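Local structure of major Capsid Protein VP1 (Chimpanzee polyomavirus Bob, 6Y9I) at residues Gly102-Met114 against Gly119-Asn131. The protein forms the pentameric capsomers of the polyomavirus shell and, as the major capsid protein, probably engages glycan receptors on host cells. Residues are numbered along the deposited sequence; the frame is centred on the assembly and turned at random.
Sequences GSLISVHLLEAKM and GGDGPSQPIEGMN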
loop_
_atom_site.group_PDB
_atom_site.type_symbol
_atom_site.label_atom_id
_atom_site.label_comp_id
_atom_site.label_asym_id
_atom_site.label_seq_id
_atom_site.Cartn_x
_atom_site.Cartn_y
_atom_site.Cartn_z
ATOM N N GLY A 102 -8.764 -11.706 -15.108
ATOM C CA GLY A 102 -8.065 -11.464 -16.378
ATOM C C GLY A 102 -8.895 -10.674 -17.369
ATOM O O GLY A 102 -8.307 -9.857 -18.092
ATOM N N SER A 103 -10.213 -10.885 -17.395
ATOM C CA SER A 103 -11.184 -10.139 -18.250
ATOM C C SER A 103 -11.095 -8.628 -18.003
ATOM O O SER A 103 -11.365 -7.839 -18.913
ATOM C CB SER A 103 -12.602 -10.689 -18.092
ATOM O OG SER A 103 -13.258 -10.226 -16.914
ATOM N N LEU A 104 -10.607 -8.205 -16.853
ATOM C CA LEU A 104 -10.543 -6.767 -16.526
ATOM C C LEU A 104 -9.384 -6.061 -17.242
ATOM O O LEU A 104 -9.301 -4.825 -17.079
ATOM C CB LEU A 104 -10.441 -6.624 -15.002
ATOM C CG LEU A 104 -11.574 -7.253 -14.203
ATOM C CD1 LEU A 104 -11.302 -7.104 -12.722
ATOM C CD2 LEU A 104 -12.943 -6.652 -14.561
ATOM N N ILE A 105 -8.529 -6.759 -18.003
ATOM C CA ILE A 105 -7.470 -6.101 -18.831
ATOM C C ILE A 105 -8.091 -5.492 -20.097
ATOM O O ILE A 105 -7.413 -4.658 -20.699
ATOM C CB ILE A 105 -6.290 -7.030 -19.197
ATOM C CG1 ILE A 105 -6.667 -8.017 -20.308
ATOM C CG2 ILE A 105 -5.746 -7.734 -17.949
ATOM C CD1 ILE A 105 -5.491 -8.718 -20.990
ATOM N N SER A 106 -9.325 -5.841 -20.491
ATOM C CA SER A 106 -9.903 -5.404 -21.792
ATOM C C SER A 106 -9.837 -3.884 -21.926
ATOM O O SER A 106 -10.330 -3.167 -21.020
ATOM C CB SER A 106 -11.313 -5.846 -22.021
ATOM O OG SER A 106 -11.744 -5.406 -23.314
ATOM N N VAL A 107 -9.297 -3.418 -23.053
ATOM C CA VAL A 107 -9.330 -1.984 -23.429
ATOM C C VAL A 107 -10.043 -1.889 -24.788
ATOM O O VAL A 107 -9.804 -0.937 -25.520
ATOM C CB VAL A 107 -7.934 -1.335 -23.365
ATOM C CG1 VAL A 107 -7.390 -1.323 -21.945
ATOM C CG2 VAL A 107 -6.903 -1.995 -24.261
ATOM N N HIS A 108 -11.016 -2.775 -25.022
ATOM C CA HIS A 108 -11.939 -2.710 -26.191
ATOM C C HIS A 108 -13.374 -2.964 -25.705
ATOM O O HIS A 108 -14.124 -3.683 -26.345
ATOM C CB HIS A 108 -11.463 -3.652 -27.291
ATOM C CG HIS A 108 -11.177 -5.026 -26.806
ATOM N ND1 HIS A 108 -12.180 -5.910 -26.487
ATOM C CD2 HIS A 108 -10.009 -5.683 -26.624
ATOM C CE1 HIS A 108 -11.639 -7.042 -26.071
ATOM N NE2 HIS A 108 -10.314 -6.936 -26.179
ATOM N N LEU A 109 -13.721 -2.350 -24.588
ATOM C CA LEU A 109 -15.057 -2.464 -23.958
ATOM C C LEU A 109 -16.115 -1.825 -24.874
ATOM O O LEU A 109 -16.018 -0.647 -25.225
ATOM C CB LEU A 109 -14.998 -1.810 -22.571
ATOM C CG LEU A 109 -14.241 -2.584 -21.484
ATOM C CD1 LEU A 109 -14.248 -1.823 -20.170
ATOM C CD2 LEU A 109 -14.831 -3.951 -21.267
ATOM N N LEU A 110 -17.128 -2.608 -25.237
ATOM C CA LEU A 110 -18.253 -2.147 -26.089
ATOM C C LEU A 110 -18.912 -0.928 -25.434
ATOM O O LEU A 110 -19.176 -0.958 -24.226
ATOM C CB LEU A 110 -19.250 -3.292 -26.277
ATOM C CG LEU A 110 -18.846 -4.310 -27.337
ATOM C CD1 LEU A 110 -19.650 -5.589 -27.192
ATOM C CD2 LEU A 110 -19.029 -3.726 -28.720
ATOM N N GLU A 111 -19.122 0.111 -26.237
ATOM C CA GLU A 111 -19.800 1.375 -25.870
ATOM C C GLU A 111 -18.918 2.243 -24.966
ATOM O O GLU A 111 -19.376 3.332 -24.620
ATOM C CB GLU A 111 -21.155 1.103 -25.216
ATOM C CG GLU A 111 -22.174 0.597 -26.216
ATOM C CD GLU A 111 -23.573 0.414 -25.657
ATOM O OE1 GLU A 111 -23.857 0.955 -24.584
ATOM O OE2 GLU A 111 -24.371 -0.245 -26.316
ATOM N N ALA A 112 -17.679 1.853 -24.661
ATOM C CA ALA A 112 -16.886 2.522 -23.598
ATOM C C ALA A 112 -16.129 3.727 -24.174
ATOM O O ALA A 112 -15.722 3.686 -25.320
ATOM C CB ALA A 112 -15.963 1.554 -22.919
ATOM N N LYS A 113 -15.994 4.775 -23.371
ATOM C CA LYS A 113 -15.211 6.007 -23.640
ATOM C C LYS A 113 -13.796 5.640 -24.116
ATOM O O LYS A 113 -13.147 4.748 -23.525
ATOM C CB LYS A 113 -15.165 6.852 -22.359
ATOM C CG LYS A 113 -14.478 8.203 -22.474
ATOM C CD LYS A 113 -14.468 8.960 -21.154
ATOM C CE LYS A 113 -13.452 10.092 -21.093
ATOM N NZ LYS A 113 -13.951 11.340 -21.738
ATOM N N MET A 114 -13.309 6.351 -25.123
ATOM C CA MET A 114 -11.945 6.192 -25.670
ATOM C C MET A 114 -10.963 6.945 -24.762
ATOM O O MET A 114 -11.174 8.138 -24.465
ATOM C CB MET A 114 -11.870 6.756 -27.094
ATOM C CG MET A 114 -10.479 6.737 -27.656
ATOM S SD MET A 114 -10.446 7.324 -29.395
ATOM C CE MET A 114 -10.687 9.088 -29.149
ATOM N N GLY A 119 -9.719 13.008 -32.069
ATOM C CA GLY A 119 -9.007 12.673 -33.317
ATOM C C GLY A 119 -8.097 11.457 -33.175
ATOM O O GLY A 119 -7.601 10.949 -34.233
ATOM N N GLY A 120 -7.862 10.996 -31.938
ATOM C CA GLY A 120 -7.081 9.771 -31.674
ATOM C C GLY A 120 -7.882 8.515 -31.978
ATOM O O GLY A 120 -9.064 8.584 -32.427
ATOM N N ASP A 121 -7.267 7.372 -31.741
ATOM C CA ASP A 121 -7.872 6.032 -31.979
ATOM C C ASP A 121 -7.264 5.141 -30.904
ATOM O O ASP A 121 -6.538 4.175 -31.217
ATOM C CB ASP A 121 -7.642 5.539 -33.406
ATOM C CG ASP A 121 -8.427 4.289 -33.762
ATOM O OD1 ASP A 121 -9.337 3.884 -32.959
ATOM O OD2 ASP A 121 -8.122 3.712 -34.834
ATOM N N GLY A 122 -7.500 5.546 -29.666
ATOM C CA GLY A 122 -6.872 4.940 -28.490
ATOM C C GLY A 122 -7.688 3.747 -28.042
ATOM O O GLY A 122 -8.737 3.444 -28.614
ATOM N N PRO A 123 -7.269 3.112 -26.937
ATOM C CA PRO A 123 -8.023 2.023 -26.351
ATOM C C PRO A 123 -9.243 2.611 -25.636
ATOM O O PRO A 123 -9.317 3.824 -25.415
ATOM C CB PRO A 123 -7.020 1.445 -25.348
ATOM C CG PRO A 123 -6.275 2.643 -24.850
ATOM C CD PRO A 123 -6.182 3.559 -26.052
ATOM N N SER A 124 -10.192 1.763 -25.267
ATOM C CA SER A 124 -11.236 2.192 -24.314
ATOM C C SER A 124 -10.593 2.395 -22.954
ATOM O O SER A 124 -9.510 1.800 -22.666
ATOM C CB SER A 124 -12.389 1.224 -24.221
ATOM O OG SER A 124 -12.075 0.172 -23.331
ATOM N N GLN A 125 -11.247 3.196 -22.123
ATOM C CA GLN A 125 -10.972 3.154 -20.670
ATOM C C GLN A 125 -11.340 1.745 -20.232
ATOM O O GLN A 125 -12.372 1.236 -20.633
ATOM C CB GLN A 125 -11.769 4.199 -19.891
ATOM C CG GLN A 125 -11.058 5.520 -19.746
ATOM C CD GLN A 125 -11.998 6.506 -19.101
ATOM O OE1 GLN A 125 -12.740 6.164 -18.182
ATOM N NE2 GLN A 125 -11.978 7.733 -19.599
ATOM N N PRO A 126 -10.481 1.071 -19.455
ATOM C CA PRO A 126 -10.795 -0.249 -18.931
ATOM C C PRO A 126 -11.680 -0.111 -17.684
ATOM O O PRO A 126 -11.893 0.992 -17.214
ATOM C CB PRO A 126 -9.428 -0.783 -18.534
ATOM C CG PRO A 126 -8.716 0.503 -18.016
ATOM C CD PRO A 126 -9.173 1.575 -18.981
ATOM N N ILE A 127 -12.163 -1.227 -17.165
ATOM C CA ILE A 127 -12.843 -1.251 -15.846
ATOM C C ILE A 127 -11.887 -0.644 -14.806
ATOM O O ILE A 127 -10.727 -1.060 -14.729
ATOM C CB ILE A 127 -13.319 -2.662 -15.476
ATOM C CG1 ILE A 127 -14.261 -3.241 -16.536
ATOM C CG2 ILE A 127 -13.965 -2.660 -14.104
ATOM C CD1 ILE A 127 -15.556 -2.483 -16.703
ATOM N N GLU A 128 -12.372 0.360 -14.066
ATOM C CA GLU A 128 -11.652 0.962 -12.928
ATOM C C GLU A 128 -12.650 1.600 -11.961
ATOM O O GLU A 128 -13.849 1.607 -12.239
ATOM C CB GLU A 128 -10.603 1.953 -13.444
ATOM C CG GLU A 128 -11.143 3.090 -14.299
ATOM C CD GLU A 128 -10.030 3.931 -14.945
ATOM O OE1 GLU A 128 -8.877 3.437 -15.012
ATOM O OE2 GLU A 128 -10.298 5.094 -15.345
ATOM N N GLY A 129 -12.164 2.149 -10.867
ATOM C CA GLY A 129 -13.017 2.869 -9.909
ATOM C C GLY A 129 -13.449 1.951 -8.787
ATOM O O GLY A 129 -12.726 0.978 -8.506
ATOM N N MET A 130 -14.580 2.251 -8.156
ATOM C CA MET A 130 -14.925 1.656 -6.841
ATOM C C MET A 130 -14.963 0.127 -6.935
ATOM O O MET A 130 -15.476 -0.436 -7.936
ATOM C CB MET A 130 -16.226 2.202 -6.253
ATOM C CG MET A 130 -17.386 2.163 -7.193
ATOM S SD MET A 130 -18.181 3.768 -7.179
ATOM C CE MET A 130 -17.186 4.643 -8.377
ATOM N N ASN A 131 -14.333 -0.485 -5.936
ATOM C CA ASN A 131 -14.168 -1.931 -5.727
ATOM C C ASN A 131 -14.790 -2.209 -4.369
ATOM O O ASN A 131 -14.398 -1.522 -3.380
ATOM C CB ASN A 131 -12.687 -2.336 -5.811
ATOM C CG ASN A 131 -12.317 -2.855 -7.179
ATOM O OD1 ASN A 131 -12.067 -4.057 -7.343
ATOM N ND2 ASN A 131 -12.335 -1.967 -8.170
HETATM O O HOH W 1 -11.286 -3.669 -18.582
HETATM O O HOH W 2 -8.577 -2.390 -15.391
#
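Ser124 sits among Val107, Leu109 and Lys113 where the long loop between strands 87-98 and 131-138 of the VP1 jelly roll doubles back on itself. Starting at its CB, the first neighbours are the Ala112 methyl and the carbonyl oxygens of Val107 and Lys113. OG then takes the position between backbone N and carbonyl carbon (chi1 83°), where it accepts from Leu109 N at 3.3 Å and donates to Gln125 O. That hydroxyl therefore ties the returning chain to the start of the type II turn Leu109-Ala112. The Ser124 backbone adds a 2.7 Å bond from its N to Val107 O, the N standing well above the carbonyl plane, while Gln125 N meets Lys113 O almost head-on at 2.8 Å. Lys113 crosses Gln125 obliquely, its CD and CE both against Gln125 NE2, before NZ reaches a salt bridge with Glu270. Further along, Leu109 CD1 meets Ile127 CD1 at 3.8 Å, and one water bridges Leu104 O, Ser106 O and Ile127 N. A second subunit packs on the loop, its Glu200 hydrogen-bonded to His108 NE2. Met114, extended as far as SD (chi1 175°, chi2 177°), then bends, turning CE toward Gly120 O, while SD accepts a weak hydrogen bond from Gly122 N at 3.5 Å.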